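Local structure of UDP-N-acetylglucosamine 4,6-dehydratase (Vibrio fischeri, 3PVZ) at residues 141-150 with 178-189. The protein probably acts as a nucleotide-sugar lyase, the 4,6-dehydratase of UDP-N-acetylglucosamine, and binds NAD in a Rossmann-type domain. Numbering follows the deposited sequence.
Sequences NVFNTDKTIQ and SKRIMEMFLMRK. With NAD (nicotinamide-adenine-dinucleotide), chain E.
A chi1 of -168° swings the D146 carboxylate over toward K189, whose chain bends at chi2 and chi4 to bring its ammonium back to meet it. K189 NZ meets D146 OD1 at 2.7 Å, from above the carboxylate plane, in a salt bridge. A long, flexible lysine suits this place: its methylenes lie against I149 CG2, with K189 CB 3.5 Å from it, while its buried ammonium is paired with the carboxylate of the partly exposed D146. A water donates to D146 OD1 and F185 O and accepts from R188 NE. Midway, short, branched V142 fits as a knob among S178, I181, M182 and F185, its CG1 3.5 Å from F185 CD2. The two helical segments lie at 19°, their axes 8.9 Å apart. F143 turns its edge toward the F185 face in an offset edge-to-face pair. At the other end, N141 ND2 gives S178 OG a nearly straight bond (3.1 Å, 171°) in its amide plane, while N141 OD1 accepts from L122 N and S178 OG also bonds to M175 O. The next residue along, K179, grips both nicotinamide-ribose hydroxyls through NZ. The salt bridge thus probably keeps buried K189 charged, and the N141-S178 bond probably helps fix the helix beside NAD-binding K179.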
ATOM      1  N   ASN A 141       5.600   7.055  10.278  1.00 33.80           N
ATOM      2  CA  ASN A 141       6.213   6.274  11.320  1.00 33.82           C
ATOM      3  C   ASN A 141       6.253   7.083  12.628  1.00 33.70           C
ATOM      4  O   ASN A 141       6.115   6.486  13.669  1.00 33.64           O
ATOM      5  CB  ASN A 141       7.635   5.778  10.988  1.00 34.55           C
ATOM      6  CG  ASN A 141       7.715   4.810   9.808  1.00 35.05           C
ATOM      7  OD1 ASN A 141       6.720   4.252   9.304  1.00 33.61           O
ATOM      8  ND2 ASN A 141       8.959   4.606   9.352  1.00 33.42           N
ATOM      9  N   VAL A 142       6.440   8.401  12.592  1.00 33.53           N
ATOM     10  CA  VAL A 142       6.525   9.194  13.853  1.00 34.03           C
ATOM     11  C   VAL A 142       5.176   9.852  14.238  1.00 33.80           C
ATOM     12  O   VAL A 142       4.542   9.464  15.235  1.00 32.05           O
ATOM     13  CB  VAL A 142       7.645  10.249  13.782  1.00 35.08           C
ATOM     14  CG1 VAL A 142       7.830  10.981  15.124  1.00 36.04           C
ATOM     15  CG2 VAL A 142       8.977   9.583  13.333  1.00 33.34           C
ATOM     16  N   PHE A 143       4.713  10.785  13.410  1.00 34.40           N
ATOM     17  CA  PHE A 143       3.577  11.624  13.755  1.00 35.06           C
ATOM     18  C   PHE A 143       2.224  10.942  13.821  1.00 33.82           C
ATOM     19  O   PHE A 143       1.446  11.242  14.708  1.00 34.44           O
ATOM     20  CB  PHE A 143       3.561  12.880  12.888  1.00 36.83           C
ATOM     21  CG  PHE A 143       4.733  13.795  13.170  1.00 39.84           C
ATOM     22  CD1 PHE A 143       4.878  14.387  14.428  1.00 40.62           C
ATOM     23  CD2 PHE A 143       5.716  13.991  12.232  1.00 40.85           C
ATOM     24  CE1 PHE A 143       5.970  15.160  14.697  1.00 43.23           C
ATOM     25  CE2 PHE A 143       6.799  14.796  12.496  1.00 41.36           C
ATOM     26  CZ  PHE A 143       6.934  15.367  13.714  1.00 44.23           C
ATOM     27  N   ASN A 144       1.952   9.993  12.939  1.00 33.40           N
ATOM     28  CA  ASN A 144       0.725   9.218  13.000  1.00 32.27           C
ATOM     29  C   ASN A 144       0.712   8.383  14.262  1.00 32.16           C
ATOM     30  O   ASN A 144      -0.353   8.126  14.872  1.00 33.16           O
ATOM     31  CB  ASN A 144       0.603   8.267  11.809  1.00 31.11           C
ATOM     32  CG  ASN A 144       0.210   8.981  10.512  1.00 32.39           C
ATOM     33  OD1 ASN A 144       0.052  10.205  10.463  1.00 32.63           O
ATOM     34  ND2 ASN A 144       0.078   8.206   9.435  1.00 32.53           N
ATOM     35  N   THR A 145       1.871   7.894  14.642  1.00 31.72           N
ATOM     36  CA  THR A 145       1.958   7.041  15.806  1.00 31.24           C
ATOM     37  C   THR A 145       1.663   7.872  17.045  1.00 30.97           C
ATOM     38  O   THR A 145       0.781   7.500  17.820  1.00 30.24           O
ATOM     39  CB  THR A 145       3.346   6.415  15.916  1.00 32.68           C
ATOM     40  OG1 THR A 145       3.660   5.745  14.690  1.00 34.52           O
ATOM     41  CG2 THR A 145       3.414   5.423  17.059  1.00 33.65           C
ATOM     42  N   ASP A 146       2.332   9.028  17.176  1.00 31.41           N
ATOM     43  CA  ASP A 146       2.130   9.928  18.319  1.00 31.47           C
ATOM     44  C   ASP A 146       0.654  10.361  18.400  1.00 30.87           C
ATOM     45  O   ASP A 146       0.061  10.253  19.462  1.00 30.61           O
ATOM     46  CB  ASP A 146       3.052  11.164  18.213  1.00 33.05           C
ATOM     47  CG  ASP A 146       3.110  11.958  19.470  1.00 35.21           C
ATOM     48  OD1 ASP A 146       3.486  11.405  20.528  1.00 41.13           O
ATOM     49  OD2 ASP A 146       2.766  13.134  19.425  1.00 40.01           O
ATOM     50  N   LYS A 147       0.050  10.784  17.280  1.00 30.26           N
ATOM     51  CA  LYS A 147      -1.359  11.179  17.273  1.00 29.56           C
ATOM     52  C   LYS A 147      -2.317  10.049  17.689  1.00 29.17           C
ATOM     53  O   LYS A 147      -3.226  10.272  18.464  1.00 30.27           O
ATOM     54  CB  LYS A 147      -1.780  11.742  15.895  1.00 30.12           C
ATOM     55  CG  LYS A 147      -3.289  12.160  15.840  1.00 29.79           C
ATOM     56  CD  LYS A 147      -3.735  12.507  14.450  1.00 29.01           C
ATOM     57  CE  LYS A 147      -3.924  11.252  13.576  1.00 25.20           C
ATOM     58  NZ  LYS A 147      -4.450  11.722  12.215  1.00 24.61           N
ATOM     59  N   THR A 148      -2.157   8.852  17.147  1.00 28.97           N
ATOM     60  CA  THR A 148      -3.090   7.748  17.444  1.00 27.65           C
ATOM     61  C   THR A 148      -2.892   7.306  18.923  1.00 27.95           C
ATOM     62  O   THR A 148      -3.799   6.867  19.588  1.00 28.35           O
ATOM     63  CB  THR A 148      -2.877   6.580  16.525  1.00 26.95           C
ATOM     64  OG1 THR A 148      -1.493   6.204  16.556  1.00 26.69           O
ATOM     65  CG2 THR A 148      -3.333   6.882  14.995  1.00 27.01           C
ATOM     66  N   ILE A 149      -1.694   7.413  19.440  1.00 28.91           N
ATOM     67  CA  ILE A 149      -1.524   7.231  20.893  1.00 29.23           C
ATOM     68  C   ILE A 149      -2.332   8.289  21.701  1.00 29.06           C
ATOM     69  O   ILE A 149      -3.055   7.935  22.653  1.00 29.48           O
ATOM     70  CB  ILE A 149      -0.047   7.254  21.350  1.00 29.30           C
ATOM     71  CG1 ILE A 149       0.734   6.120  20.666  1.00 29.46           C
ATOM     72  CG2 ILE A 149       0.040   7.024  22.878  1.00 26.37           C
ATOM     73  CD1 ILE A 149       2.233   6.253  20.808  1.00 27.17           C
ATOM     74  N   GLN A 150      -2.240   9.555  21.312  1.00 28.88           N
ATOM     75  CA  GLN A 150      -2.983  10.626  22.009  1.00 28.95           C
ATOM     76  C   GLN A 150      -4.492  10.389  21.917  1.00 28.88           C
ATOM     77  O   GLN A 150      -5.217  10.507  22.910  1.00 27.06           O
ATOM     78  CB  GLN A 150      -2.601  12.033  21.478  1.00 30.39           C
ATOM     79  CG  GLN A 150      -3.302  13.152  22.237  1.00 28.45           C
ATOM     80  CD  GLN A 150      -2.752  13.282  23.670  1.00 32.08           C
ATOM     81  OE1 GLN A 150      -1.571  13.339  23.836  1.00 33.51           O
ATOM     82  NE2 GLN A 150      -3.612  13.274  24.680  1.00 30.72           N
ATOM     83  N   SER A 178      14.138   6.783  11.911  1.00 41.36           N
ATOM     84  CA  SER A 178      12.744   7.221  12.075  1.00 41.01           C
ATOM     85  C   SER A 178      12.093   6.409  13.168  1.00 39.88           C
ATOM     86  O   SER A 178      11.425   6.993  14.017  1.00 39.73           O
ATOM     87  CB  SER A 178      11.921   7.209  10.770  1.00 39.61           C
ATOM     88  OG  SER A 178      11.505   5.918  10.440  1.00 40.12           O
ATOM     89  N   LYS A 179      12.304   5.092  13.166  1.00 39.78           N
ATOM     90  CA  LYS A 179      11.777   4.232  14.240  1.00 39.56           C
ATOM     91  C   LYS A 179      12.450   4.598  15.587  1.00 39.39           C
ATOM     92  O   LYS A 179      11.835   4.489  16.647  1.00 39.53           O
ATOM     93  CB  LYS A 179      11.963   2.733  13.939  1.00 39.91           C
ATOM     94  CG  LYS A 179      11.375   2.193  12.596  1.00 41.36           C
ATOM     95  CD  LYS A 179       9.879   1.870  12.697  1.00 44.94           C
ATOM     96  CE  LYS A 179       9.380   1.010  11.490  1.00 44.79           C
ATOM     97  NZ  LYS A 179       9.724  -0.430  11.622  1.00 45.30           N
ATOM     98  N   ARG A 180      13.703   5.024  15.568  1.00 39.24           N
ATOM     99  CA  ARG A 180      14.369   5.421  16.805  0.60 39.70           C
ATOM    100  C   ARG A 180      13.797   6.725  17.342  1.00 39.41           C
ATOM    101  O   ARG A 180      13.664   6.899  18.548  1.00 39.14           O
ATOM    102  CB  ARG A 180      15.879   5.562  16.596  0.60 40.57           C
ATOM    103  CG  ARG A 180      16.614   6.048  17.823  0.60 41.99           C
ATOM    104  CD  ARG A 180      16.532   5.064  19.003  0.60 42.81           C
ATOM    105  NE  ARG A 180      17.127   5.696  20.173  0.60 45.55           N
ATOM    106  CZ  ARG A 180      16.458   6.260  21.177  0.60 45.02           C
ATOM    107  NH1 ARG A 180      15.121   6.222  21.229  0.60 42.61           N
ATOM    108  NH2 ARG A 180      17.150   6.824  22.165  0.60 45.73           N
ATOM    109  N   ILE A 181      13.463   7.647  16.444  1.00 39.63           N
ATOM    110  CA  ILE A 181      12.852   8.904  16.861  0.60 40.01           C
ATOM    111  C   ILE A 181      11.436   8.609  17.370  1.00 39.27           C
ATOM    112  O   ILE A 181      11.013   9.150  18.391  1.00 38.97           O
ATOM    113  CB  ILE A 181      12.849   9.969  15.722  0.60 39.86           C
ATOM    114  CG1 ILE A 181      14.274  10.397  15.407  0.60 40.81           C
ATOM    115  CG2 ILE A 181      11.998  11.175  16.104  0.60 37.90           C
ATOM    116  CD1 ILE A 181      14.485  10.838  13.979  0.60 39.84           C
HETATM  117  N   MSE A 182      10.736   7.720  16.696  1.00 39.36           N
HETATM  118  CA  MSE A 182       9.408   7.311  17.152  1.00 39.43           C
HETATM  119  C   MSE A 182       9.388   6.838  18.609  1.00 38.65           C
HETATM  120  O   MSE A 182       8.497   7.203  19.368  1.00 37.14           O
HETATM  121  CB  MSE A 182       8.879   6.176  16.298  1.00 40.20           C
HETATM  122  CG  MSE A 182       7.462   5.738  16.700  1.00 43.01           C
HETATM  123 SE   MSE A 182       7.292   3.823  16.507  0.65 59.36          SE
HETATM  124  CE  MSE A 182       7.158   3.808  14.694  1.00 38.57           C
ATOM    125  N   GLU A 183      10.354   5.988  18.950  1.00 38.92           N
ATOM    126  CA  GLU A 183      10.544   5.449  20.312  1.00 38.63           C
ATOM    127  C   GLU A 183      10.670   6.571  21.363  1.00 37.52           C
ATOM    128  O   GLU A 183      10.166   6.452  22.482  1.00 37.93           O
ATOM    129  CB  GLU A 183      11.803   4.574  20.350  1.00 39.66           C
ATOM    130  CG  GLU A 183      12.097   3.911  21.697  1.00 42.19           C
ATOM    131  CD  GLU A 183      13.382   3.061  21.717  1.00 47.83           C
ATOM    132  OE1 GLU A 183      14.367   3.397  21.017  1.00 49.78           O
ATOM    133  OE2 GLU A 183      13.409   2.065  22.480  1.00 51.34           O
HETATM  134  N   MSE A 184      11.308   7.658  21.006  1.00 36.52           N
HETATM  135  CA  MSE A 184      11.386   8.827  21.913  1.00 36.60           C
HETATM  136  C   MSE A 184       9.971   9.371  22.192  1.00 35.45           C
HETATM  137  O   MSE A 184       9.589   9.612  23.347  1.00 34.68           O
HETATM  138  CB  MSE A 184      12.225   9.930  21.292  1.00 37.27           C
HETATM  139  CG  MSE A 184      13.665   9.566  21.066  1.00 39.46           C
HETATM  140 SE   MSE A 184      14.626  10.991  20.136  0.65 41.77          SE
HETATM  141  CE  MSE A 184      16.347  10.136  19.918  1.00 45.04           C
ATOM    142  N   PHE A 185       9.183   9.527  21.130  1.00 34.09           N
ATOM    143  CA  PHE A 185       7.806   9.994  21.269  1.00 33.47           C
ATOM    144  C   PHE A 185       6.990   9.011  22.070  1.00 33.52           C
ATOM    145  O   PHE A 185       6.129   9.418  22.836  1.00 34.64           O
ATOM    146  CB  PHE A 185       7.131  10.267  19.896  1.00 33.14           C
ATOM    147  CG  PHE A 185       7.536  11.574  19.271  1.00 32.53           C
ATOM    148  CD1 PHE A 185       6.840  12.731  19.554  1.00 35.73           C
ATOM    149  CD2 PHE A 185       8.670  11.652  18.479  1.00 31.80           C
ATOM    150  CE1 PHE A 185       7.231  13.957  19.012  1.00 36.66           C
ATOM    151  CE2 PHE A 185       9.091  12.852  17.935  1.00 35.19           C
ATOM    152  CZ  PHE A 185       8.361  14.020  18.187  1.00 37.78           C
ATOM    153  N   LEU A 186       7.224   7.724  21.830  1.00 33.68           N
ATOM    154  CA  LEU A 186       6.572   6.630  22.547  1.00 33.82           C
ATOM    155  C   LEU A 186       6.919   6.695  24.054  1.00 34.00           C
ATOM    156  O   LEU A 186       6.105   6.457  24.892  1.00 32.78           O
ATOM    157  CB  LEU A 186       7.092   5.300  22.038  1.00 33.26           C
ATOM    158  CG  LEU A 186       6.292   4.373  21.152  1.00 37.72           C
ATOM    159  CD1 LEU A 186       5.762   5.081  19.934  1.00 39.89           C
ATOM    160  CD2 LEU A 186       7.158   3.129  20.787  1.00 37.99           C
HETATM  161  N   MSE A 187       8.169   6.966  24.370  1.00 35.49           N
HETATM  162  CA  MSE A 187       8.567   7.034  25.751  1.00 36.60           C
HETATM  163  C   MSE A 187       7.806   8.160  26.431  1.00 37.05           C
HETATM  164  O   MSE A 187       7.413   7.989  27.561  1.00 38.35           O
HETATM  165  CB  MSE A 187      10.089   7.190  25.921  1.00 38.01           C
HETATM  166  CG  MSE A 187      10.938   5.947  25.646  1.00 40.65           C
HETATM  167 SE   MSE A 187      10.317   4.199  26.361  0.65 49.52          SE
HETATM  168  CE  MSE A 187       9.356   3.528  24.760  1.00 47.28           C
ATOM    169  N   ARG A 188       7.584   9.295  25.766  1.00 37.74           N
ATOM    170  CA  ARG A 188       6.846  10.393  26.395  1.00 37.28           C
ATOM    171  C   ARG A 188       5.423   9.970  26.647  1.00 36.43           C
ATOM    172  O   ARG A 188       4.888  10.224  27.729  1.00 35.89           O
ATOM    173  CB  ARG A 188       6.828  11.652  25.554  1.00 37.80           C
ATOM    174  CG  ARG A 188       5.947  12.736  26.126  1.00 37.96           C
ATOM    175  CD  ARG A 188       6.256  14.124  25.526  1.00 39.51           C
ATOM    176  NE  ARG A 188       5.799  14.218  24.141  1.00 36.70           N
ATOM    177  CZ  ARG A 188       5.921  15.298  23.389  1.00 40.87           C
ATOM    178  NH1 ARG A 188       5.480  15.280  22.148  1.00 40.36           N
ATOM    179  NH2 ARG A 188       6.512  16.402  23.868  1.00 41.61           N
ATOM    180  N   LYS A 189       4.810   9.351  25.644  1.00 34.93           N
ATOM    181  CA  LYS A 189       3.416   8.867  25.764  1.00 34.63           C
ATOM    182  C   LYS A 189       3.205   7.758  26.780  1.00 34.14           C
ATOM    183  O   LYS A 189       2.107   7.599  27.305  1.00 33.25           O
ATOM    184  CB  LYS A 189       2.894   8.382  24.416  1.00 33.89           C
ATOM    185  CG  LYS A 189       2.530   9.521  23.446  1.00 36.33           C
ATOM    186  CD  LYS A 189       1.497  10.473  24.085  1.00 37.02           C
ATOM    187  CE  LYS A 189       0.929  11.494  23.116  1.00 37.59           C
ATOM    188  NZ  LYS A 189       1.952  12.359  22.531  1.00 39.04           N
TER
HETATM  189  PA  NAD E 501       3.655  -4.037   5.573  1.00 31.58           P
HETATM  190  O1A NAD E 501       4.159  -3.184   4.455  1.00 31.45           O
HETATM  191  O2A NAD E 501       3.163  -5.348   5.041  1.00 31.09           O
HETATM  192  O5B NAD E 501       2.289  -3.477   6.165  1.00 31.45           O
HETATM  193  C5B NAD E 501       2.307  -2.098   6.593  1.00 29.34           C
HETATM  194  C4B NAD E 501       0.829  -1.700   6.514  1.00 29.28           C
HETATM  195  O4B NAD E 501       0.607  -0.368   6.929  1.00 26.84           O
HETATM  196  C3B NAD E 501       0.320  -1.822   5.042  1.00 27.95           C
HETATM  197  O3B NAD E 501      -0.842  -2.622   4.964  1.00 31.61           O
HETATM  198  C2B NAD E 501       0.049  -0.348   4.658  1.00 27.90           C
HETATM  199  O2B NAD E 501      -0.921  -0.174   3.632  1.00 27.07           O
HETATM  200  C1B NAD E 501      -0.350   0.175   6.058  1.00 25.44           C
HETATM  201  N9A NAD E 501      -0.236   1.624   6.122  1.00 27.82           N
HETATM  202  C8A NAD E 501       0.842   2.367   5.834  1.00 25.60           C
HETATM  203  N7A NAD E 501       0.582   3.629   5.942  1.00 27.29           N
HETATM  204  C5A NAD E 501      -0.701   3.730   6.408  1.00 28.62           C
HETATM  205  C6A NAD E 501      -1.546   4.793   6.711  1.00 27.31           C
HETATM  206  N6A NAD E 501      -1.021   6.059   6.629  1.00 28.79           N
HETATM  207  N1A NAD E 501      -2.793   4.563   7.112  1.00 25.09           N
HETATM  208  C2A NAD E 501      -3.262   3.322   7.194  1.00 25.50           C
HETATM  209  N3A NAD E 501      -2.506   2.297   6.891  1.00 24.89           N
HETATM  210  C4A NAD E 501      -1.247   2.459   6.507  1.00 25.64           C
HETATM  211  O3  NAD E 501       4.804  -4.160   6.694  1.00 29.94           O
HETATM  212  PN  NAD E 501       4.811  -5.453   7.685  1.00 30.80           P
HETATM  213  O1N NAD E 501       5.758  -6.511   7.145  1.00 31.11           O
HETATM  214  O2N NAD E 501       3.531  -6.035   8.123  1.00 29.17           O
HETATM  215  O5D NAD E 501       5.701  -4.811   8.920  1.00 27.75           O
HETATM  216  C5D NAD E 501       4.905  -3.995   9.765  1.00 26.13           C
HETATM  217  C4D NAD E 501       5.794  -3.392  10.859  1.00 26.63           C
HETATM  218  O4D NAD E 501       6.703  -4.409  11.387  1.00 28.13           O
HETATM  219  C3D NAD E 501       6.700  -2.296  10.256  1.00 28.91           C
HETATM  220  O3D NAD E 501       7.070  -1.280  11.216  1.00 35.22           O
HETATM  221  C2D NAD E 501       8.001  -3.067   9.937  1.00 29.77           C
HETATM  222  O2D NAD E 501       9.152  -2.210   9.887  1.00 34.13           O
HETATM  223  C1D NAD E 501       8.081  -4.017  11.131  1.00 28.47           C
HETATM  224  N1N NAD E 501       8.949  -5.175  10.871  1.00 34.87           N
HETATM  225  C2N NAD E 501       8.624  -6.005   9.872  1.00 36.15           C
HETATM  226  C3N NAD E 501       9.393  -7.115   9.594  1.00 37.63           C
HETATM  227  C7N NAD E 501       9.067  -8.023   8.481  1.00 38.80           C
HETATM  228  O7N NAD E 501       9.862  -8.936   8.269  1.00 39.45           O
HETATM  229  N7N NAD E 501       7.987  -7.864   7.701  1.00 36.28           N
HETATM  230  C4N NAD E 501      10.542  -7.377  10.381  1.00 36.74           C
HETATM  231  C5N NAD E 501      10.835  -6.504  11.416  1.00 36.03           C
HETATM  232  C6N NAD E 501      10.022  -5.392  11.638  1.00 36.84           C
HETATM  233  O   HOH W   1       5.097  11.789  22.489  1.00 17.87           O